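PDB 3PME: type C neurotoxin from Clostridium botulinum, which probably binds receptors on the nerve-cell surface, such as gangliosides or phosphatidylethanolamine, as the receptor-binding part of a mosaic C/D botulinum neurotoxin. Local coordinates for residues Glu236-Ala250 / Leu258-Pro272. Numbering follows the deposited sequence.
Sequences EYYMINYNYIDRYIA and LVQYSDISKLYTKNP. With SO4 (sulfate ion), chain C.
Tyr248 lies sandwiched between Val259 and Lys270: Val259 CB sits 4.0 Å from the centroid of the Tyr248 ring, and Lys270 CB packs over the opposite face, each a CH-pi contact about 20° off the normal. With chi1 at 66°, CG of Tyr248 stands between its backbone N and carbonyl carbon, which brings the ring alongside Val259. Its OH donates to sulfate O1 at 2.7 Å. Lys270, bent at chi3, hydrogen-bonds through NZ to O3 of the same anion, probably acquired from the crystallisation liquor; Tyr299 OH of strand 292-299 also binds it. Asn271 ND2 bridges two acceptors, sulfate O2 at 2.7 Å and Ile249 O at 2.9 Å, the latter lying in the plane of the Asn271 side-chain amide; the two bonds fix the amide's rotation. At the open end of the hairpin, Gln260 NE2 meets Asp246 OD2 at 2.9 Å from above the carboxylate plane; nearby, the extended Arg247 carries NH1 to Leu258 O at 3.0 Å. Tyr238 is clamped likewise, between Tyr268 CA and Pro272 CB. Paired backbone bonds between Tyr248 and Val259 identify the antiparallel hairpin of strands 247-252 and 255-260, within the C-terminal, trefoil-clan region. Ile249 and Leu258 face strands 292-299 and 366-373 respectively, and strand 238-241 pairs with strand 403-406.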
loop_
_atom_site.group_PDB
_atom_site.type_symbol
_atom_site.label_atom_id
_atom_site.label_comp_id
_atom_site.label_asym_id
_atom_site.label_seq_id
_atom_site.Cartn_x
_atom_site.Cartn_y
_atom_site.Cartn_z
ATOM N N GLU A 236 -7.282 14.765 0.008
ATOM C CA GLU A 236 -8.583 14.284 -0.423
ATOM C C GLU A 236 -8.531 12.783 -0.654
ATOM O O GLU A 236 -7.612 12.269 -1.298
ATOM C CB GLU A 236 -9.058 15.017 -1.677
ATOM C CG GLU A 236 -9.425 16.459 -1.361
ATOM C CD GLU A 236 -10.038 17.206 -2.533
ATOM O OE1 GLU A 236 -10.252 16.591 -3.594
ATOM O OE2 GLU A 236 -10.310 18.418 -2.370
ATOM N N TYR A 237 -9.528 12.090 -0.122
ATOM C CA TYR A 237 -9.658 10.647 -0.346
ATOM C C TYR A 237 -11.057 10.289 -0.761
ATOM O O TYR A 237 -12.022 10.818 -0.202
ATOM C CB TYR A 237 -9.360 9.857 0.929
ATOM C CG TYR A 237 -7.937 9.989 1.383
ATOM C CD1 TYR A 237 -6.908 9.355 0.690
ATOM C CD2 TYR A 237 -7.616 10.734 2.505
ATOM C CE1 TYR A 237 -5.576 9.480 1.110
ATOM C CE2 TYR A 237 -6.309 10.862 2.922
ATOM C CZ TYR A 237 -5.294 10.236 2.228
ATOM O OH TYR A 237 -4.000 10.379 2.663
ATOM N N TYR A 238 -11.182 9.377 -1.717
ATOM C CA TYR A 238 -12.462 8.727 -1.939
ATOM C C TYR A 238 -12.549 7.618 -0.918
ATOM O O TYR A 238 -11.845 6.593 -1.015
ATOM C CB TYR A 238 -12.573 8.204 -3.369
ATOM C CG TYR A 238 -12.404 9.308 -4.394
ATOM C CD1 TYR A 238 -13.482 10.128 -4.746
ATOM C CD2 TYR A 238 -11.167 9.555 -4.982
ATOM C CE1 TYR A 238 -13.324 11.150 -5.673
ATOM C CE2 TYR A 238 -11.006 10.571 -5.914
ATOM C CZ TYR A 238 -12.087 11.364 -6.245
ATOM O OH TYR A 238 -11.915 12.372 -7.168
ATOM N N MET A 239 -13.366 7.849 0.099
ATOM C CA MET A 239 -13.536 6.894 1.178
ATOM C C MET A 239 -14.467 5.775 0.733
ATOM O O MET A 239 -15.578 6.035 0.284
ATOM C CB MET A 239 -14.094 7.599 2.408
ATOM C CG MET A 239 -14.321 6.693 3.599
ATOM S SD MET A 239 -14.878 7.697 4.995
ATOM C CE MET A 239 -15.004 6.456 6.280
ATOM N N ILE A 240 -14.000 4.535 0.830
ATOM C CA ILE A 240 -14.821 3.397 0.456
ATOM C C ILE A 240 -14.876 2.347 1.551
ATOM O O ILE A 240 -13.941 2.185 2.341
ATOM C CB ILE A 240 -14.328 2.720 -0.852
ATOM C CG1 ILE A 240 -12.859 2.308 -0.729
ATOM C CG2 ILE A 240 -14.542 3.651 -2.045
ATOM C CD1 ILE A 240 -12.444 1.224 -1.731
ATOM N N ASN A 241 -15.992 1.640 1.597
ATOM C CA ASN A 241 -16.061 0.408 2.342
ATOM C C ASN A 241 -15.439 -0.720 1.519
ATOM O O ASN A 241 -15.620 -0.782 0.306
ATOM C CB ASN A 241 -17.508 0.071 2.664
ATOM C CG ASN A 241 -17.621 -1.103 3.595
ATOM O OD1 ASN A 241 -17.768 -2.245 3.161
ATOM N ND2 ASN A 241 -17.511 -0.837 4.890
ATOM N N TYR A 242 -14.710 -1.604 2.188
ATOM C CA TYR A 242 -14.086 -2.743 1.530
ATOM C C TYR A 242 -15.041 -3.445 0.572
ATOM O O TYR A 242 -14.645 -3.886 -0.512
ATOM C CB TYR A 242 -13.623 -3.727 2.608
ATOM C CG TYR A 242 -12.770 -4.873 2.130
ATOM C CD1 TYR A 242 -13.345 -6.017 1.600
ATOM C CD2 TYR A 242 -11.395 -4.821 2.254
ATOM C CE1 TYR A 242 -12.561 -7.076 1.182
ATOM C CE2 TYR A 242 -10.603 -5.873 1.839
ATOM C CZ TYR A 242 -11.193 -6.991 1.300
ATOM O OH TYR A 242 -10.400 -8.037 0.887
ATOM N N ASN A 243 -16.305 -3.546 0.967
ATOM C CA ASN A 243 -17.282 -4.310 0.202
ATOM C C ASN A 243 -17.840 -3.586 -1.023
ATOM O O ASN A 243 -18.429 -4.218 -1.900
ATOM C CB ASN A 243 -18.440 -4.760 1.099
ATOM C CG ASN A 243 -18.027 -5.812 2.123
ATOM O OD1 ASN A 243 -16.954 -6.415 2.014
ATOM N ND2 ASN A 243 -18.885 -6.050 3.113
ATOM N N TYR A 244 -17.681 -2.263 -1.070
ATOM C CA TYR A 244 -18.345 -1.455 -2.089
ATOM C C TYR A 244 -17.405 -0.438 -2.766
ATOM O O TYR A 244 -17.605 0.767 -2.653
ATOM C CB TYR A 244 -19.573 -0.765 -1.462
ATOM C CG TYR A 244 -20.464 -1.741 -0.722
ATOM C CD1 TYR A 244 -21.101 -2.779 -1.401
ATOM C CD2 TYR A 244 -20.636 -1.662 0.659
ATOM C CE1 TYR A 244 -21.894 -3.697 -0.737
ATOM C CE2 TYR A 244 -21.436 -2.570 1.336
ATOM C CZ TYR A 244 -22.061 -3.588 0.631
ATOM O OH TYR A 244 -22.851 -4.495 1.288
ATOM N N ILE A 245 -16.408 -0.933 -3.504
ATOM C CA ILE A 245 -15.378 -0.082 -4.104
ATOM C C ILE A 245 -15.913 0.790 -5.243
ATOM O O ILE A 245 -15.278 1.771 -5.642
ATOM C CB ILE A 245 -14.183 -0.925 -4.623
ATOM C CG1 ILE A 245 -12.994 -0.028 -4.990
ATOM C CG2 ILE A 245 -14.613 -1.766 -5.812
ATOM C CD1 ILE A 245 -11.706 -0.785 -5.263
ATOM N N ASP A 246 -17.093 0.439 -5.747
ATOM C CA ASP A 246 -17.700 1.168 -6.856
ATOM C C ASP A 246 -18.776 2.152 -6.406
ATOM O O ASP A 246 -19.544 2.636 -7.233
ATOM C CB ASP A 246 -18.311 0.194 -7.870
ATOM C CG ASP A 246 -19.371 -0.709 -7.255
ATOM O OD1 ASP A 246 -19.415 -0.844 -6.014
ATOM O OD2 ASP A 246 -20.154 -1.311 -8.020
ATOM N N ARG A 247 -18.832 2.432 -5.108
ATOM C CA ARG A 247 -19.816 3.379 -4.592
ATOM C C ARG A 247 -19.126 4.568 -3.974
ATOM O O ARG A 247 -18.013 4.451 -3.460
ATOM C CB ARG A 247 -20.738 2.717 -3.570
ATOM C CG ARG A 247 -21.527 1.569 -4.159
ATOM C CD ARG A 247 -22.644 1.056 -3.274
ATOM N NE ARG A 247 -23.436 0.146 -4.096
ATOM C CZ ARG A 247 -24.597 0.445 -4.669
ATOM N NH1 ARG A 247 -25.202 1.614 -4.456
ATOM N NH2 ARG A 247 -25.194 -0.465 -5.423
ATOM N N TYR A 248 -19.805 5.716 -4.034
ATOM C CA TYR A 248 -19.323 6.947 -3.420
ATOM C C TYR A 248 -20.311 7.387 -2.350
ATOM O O TYR A 248 -21.458 6.937 -2.339
ATOM C CB TYR A 248 -19.128 8.060 -4.466
ATOM C CG TYR A 248 -20.383 8.580 -5.141
ATOM C CD1 TYR A 248 -20.873 7.991 -6.308
ATOM C CD2 TYR A 248 -21.041 9.692 -4.639
ATOM C CE1 TYR A 248 -22.000 8.488 -6.941
ATOM C CE2 TYR A 248 -22.166 10.201 -5.266
ATOM C CZ TYR A 248 -22.639 9.595 -6.419
ATOM O OH TYR A 248 -23.763 10.085 -7.055
ATOM N N ILE A 249 -19.860 8.264 -1.457
ATOM C CA ILE A 249 -20.689 8.755 -0.360
ATOM C C ILE A 249 -21.492 9.966 -0.820
ATOM O O ILE A 249 -20.929 10.929 -1.343
ATOM C CB ILE A 249 -19.823 9.133 0.856
ATOM C CG1 ILE A 249 -18.989 7.923 1.281
ATOM C CG2 ILE A 249 -20.698 9.639 2.005
ATOM C CD1 ILE A 249 -17.974 8.219 2.358
ATOM N N ALA A 250 -22.807 9.906 -0.639
ATOM C CA ALA A 250 -23.683 11.011 -1.028
ATOM C C ALA A 250 -24.719 11.333 0.041
ATOM O O ALA A 250 -25.262 10.441 0.676
ATOM C CB ALA A 250 -24.390 10.674 -2.330
ATOM N N LEU A 258 -24.428 5.189 0.232
ATOM C CA LEU A 258 -23.429 4.818 -0.760
ATOM C C LEU A 258 -24.095 4.607 -2.112
ATOM O O LEU A 258 -24.907 3.697 -2.277
ATOM C CB LEU A 258 -22.681 3.549 -0.329
ATOM C CG LEU A 258 -22.120 3.552 1.103
ATOM C CD1 LEU A 258 -21.332 2.266 1.409
ATOM C CD2 LEU A 258 -21.262 4.787 1.351
ATOM N N VAL A 259 -23.726 5.444 -3.070
ATOM C CA VAL A 259 -24.330 5.458 -4.397
ATOM C C VAL A 259 -23.351 4.916 -5.444
ATOM O O VAL A 259 -22.158 5.232 -5.423
ATOM C CB VAL A 259 -24.689 6.901 -4.780
ATOM C CG1 VAL A 259 -25.202 6.973 -6.220
ATOM C CG2 VAL A 259 -25.707 7.477 -3.792
ATOM N N GLN A 260 -23.842 4.101 -6.372
ATOM C CA GLN A 260 -22.946 3.580 -7.396
ATOM C C GLN A 260 -22.521 4.689 -8.348
ATOM O O GLN A 260 -23.361 5.424 -8.863
ATOM C CB GLN A 260 -23.603 2.446 -8.178
ATOM C CG GLN A 260 -22.610 1.659 -9.026
ATOM C CD GLN A 260 -23.231 0.439 -9.657
ATOM O OE1 GLN A 260 -24.253 0.532 -10.338
ATOM N NE2 GLN A 260 -22.621 -0.718 -9.434
ATOM N N TYR A 261 -21.215 4.815 -8.573
ATOM C CA TYR A 261 -20.711 5.796 -9.520
ATOM C C TYR A 261 -21.122 5.398 -10.930
ATOM O O TYR A 261 -21.221 4.204 -11.248
ATOM C CB TYR A 261 -19.191 5.912 -9.416
ATOM C CG TYR A 261 -18.587 7.035 -10.229
ATOM C CD1 TYR A 261 -18.956 8.357 -10.016
ATOM C CD2 TYR A 261 -17.621 6.770 -11.185
ATOM C CE1 TYR A 261 -18.387 9.378 -10.760
ATOM C CE2 TYR A 261 -17.050 7.771 -11.925
ATOM C CZ TYR A 261 -17.433 9.073 -11.715
ATOM O OH TYR A 261 -16.847 10.062 -12.465
ATOM N N SER A 262 -21.368 6.393 -11.771
ATOM C CA SER A 262 -21.876 6.131 -13.118
ATOM C C SER A 262 -20.915 5.313 -13.979
ATOM O O SER A 262 -21.361 4.557 -14.826
ATOM C CB SER A 262 -22.230 7.436 -13.825
ATOM O OG SER A 262 -21.082 8.242 -13.992
ATOM N N ASP A 263 -19.607 5.473 -13.777
ATOM C CA ASP A 263 -18.637 4.632 -14.470
ATOM C C ASP A 263 -18.111 3.603 -13.491
ATOM O O ASP A 263 -17.293 3.912 -12.617
ATOM C CB ASP A 263 -17.494 5.453 -15.077
ATOM C CG ASP A 263 -16.509 4.595 -15.873
ATOM O OD1 ASP A 263 -16.428 3.371 -15.626
ATOM O OD2 ASP A 263 -15.811 5.150 -16.747
ATOM N N ILE A 264 -18.590 2.375 -13.664
ATOM C CA ILE A 264 -18.311 1.255 -12.777
ATOM C C ILE A 264 -16.844 0.822 -12.762
ATOM O O ILE A 264 -16.424 0.083 -11.874
ATOM C CB ILE A 264 -19.202 0.048 -13.165
ATOM C CG1 ILE A 264 -20.487 0.061 -12.345
ATOM C CG2 ILE A 264 -18.454 -1.275 -13.007
ATOM C CD1 ILE A 264 -21.389 1.208 -12.670
ATOM N N SER A 265 -16.066 1.282 -13.736
ATOM C CA SER A 265 -14.664 0.875 -13.859
ATOM C C SER A 265 -13.676 1.860 -13.232
ATOM O O SER A 265 -12.463 1.647 -13.284
ATOM C CB SER A 265 -14.297 0.672 -15.333
ATOM O OG SER A 265 -14.124 1.911 -16.002
ATOM N N LYS A 266 -14.184 2.938 -12.643
ATOM C CA LYS A 266 -13.311 3.995 -12.140
ATOM C C LYS A 266 -13.157 3.990 -10.626
ATOM O O LYS A 266 -14.130 3.774 -9.892
ATOM C CB LYS A 266 -13.812 5.368 -12.596
ATOM C CG LYS A 266 -13.610 5.638 -14.073
ATOM C CD LYS A 266 -14.425 6.829 -14.533
ATOM C CE LYS A 266 -14.037 8.117 -13.823
ATOM N NZ LYS A 266 -14.794 9.270 -14.395
ATOM N N LEU A 267 -11.932 4.234 -10.161
ATOM C CA LEU A 267 -11.675 4.390 -8.732
ATOM C C LEU A 267 -11.919 5.805 -8.233
ATOM O O LEU A 267 -12.278 6.007 -7.074
ATOM C CB LEU A 267 -10.231 4.018 -8.411
ATOM C CG LEU A 267 -9.830 2.572 -8.642
ATOM C CD1 LEU A 267 -8.371 2.420 -8.292
ATOM C CD2 LEU A 267 -10.703 1.685 -7.775
ATOM N N TYR A 268 -11.673 6.801 -9.076
ATOM C CA TYR A 268 -11.828 8.174 -8.642
ATOM C C TYR A 268 -13.236 8.589 -9.008
ATOM O O TYR A 268 -13.540 8.807 -10.187
ATOM C CB TYR A 268 -10.797 9.095 -9.298
ATOM C CG TYR A 268 -9.355 8.664 -9.107
ATOM C CD1 TYR A 268 -8.925 8.086 -7.916
ATOM C CD2 TYR A 268 -8.420 8.866 -10.115
ATOM C CE1 TYR A 268 -7.602 7.704 -7.748
ATOM C CE2 TYR A 268 -7.095 8.489 -9.955
ATOM C CZ TYR A 268 -6.696 7.910 -8.774
ATOM O OH TYR A 268 -5.369 7.546 -8.630
ATOM N N THR A 269 -14.086 8.693 -7.989
ATOM C CA THR A 269 -15.528 8.819 -8.192
ATOM C C THR A 269 -16.011 10.253 -7.898
ATOM O O THR A 269 -15.713 11.168 -8.662
ATOM C CB THR A 269 -16.298 7.773 -7.357
ATOM O OG1 THR A 269 -15.954 7.923 -5.973
ATOM C CG2 THR A 269 -15.934 6.341 -7.818
ATOM N N LYS A 270 -16.736 10.444 -6.797
ATOM C CA LYS A 270 -17.287 11.754 -6.433
ATOM C C LYS A 270 -17.218 11.988 -4.926
ATOM O O LYS A 270 -17.111 11.037 -4.137
ATOM C CB LYS A 270 -18.762 11.838 -6.852
ATOM C CG LYS A 270 -19.017 11.706 -8.333
ATOM C CD LYS A 270 -20.503 11.834 -8.624
ATOM C CE LYS A 270 -21.102 12.955 -7.809
ATOM N NZ LYS A 270 -22.331 13.507 -8.449
ATOM N N ASN A 271 -17.341 13.258 -4.536
ATOM C CA ASN A 271 -17.410 13.647 -3.128
ATOM C C ASN A 271 -16.281 13.099 -2.250
ATOM O O ASN A 271 -16.536 12.469 -1.230
ATOM C CB ASN A 271 -18.761 13.254 -2.513
ATOM C CG ASN A 271 -19.942 13.803 -3.293
ATOM O OD1 ASN A 271 -19.847 14.847 -3.943
ATOM N ND2 ASN A 271 -21.072 13.113 -3.212
ATOM N N PRO A 272 -15.031 13.372 -2.616
ATOM C CA PRO A 272 -13.954 12.975 -1.714
ATOM C C PRO A 272 -14.081 13.679 -0.379
ATOM O O PRO A 272 -14.618 14.797 -0.294
ATOM C CB PRO A 272 -12.689 13.433 -2.451
ATOM C CG PRO A 272 -13.162 14.572 -3.314
ATOM C CD PRO A 272 -14.543 14.170 -3.753
HETATM S S SO4 C . -24.580 13.507 -5.363
HETATM O O1 SO4 C . -24.889 12.146 -5.805
HETATM O O2 SO4 C . -23.310 13.555 -4.661
HETATM O O3 SO4 C . -24.506 14.371 -6.538
HETATM O O4 SO4 C . -25.635 13.984 -4.468
HETATM O O HOH W 1 -14.178 14.036 -7.484
HETATM O O HOH W 2 -15.383 10.036 0.054
HETATM O O HOH W 3 -13.770 4.231 -5.446
HETATM O O HOH W 4 -14.316 1.410 -8.272
HETATM O O HOH W 5 -15.803 5.700 -4.425
HETATM O O HOH W 6 -17.283 9.440 -1.929
#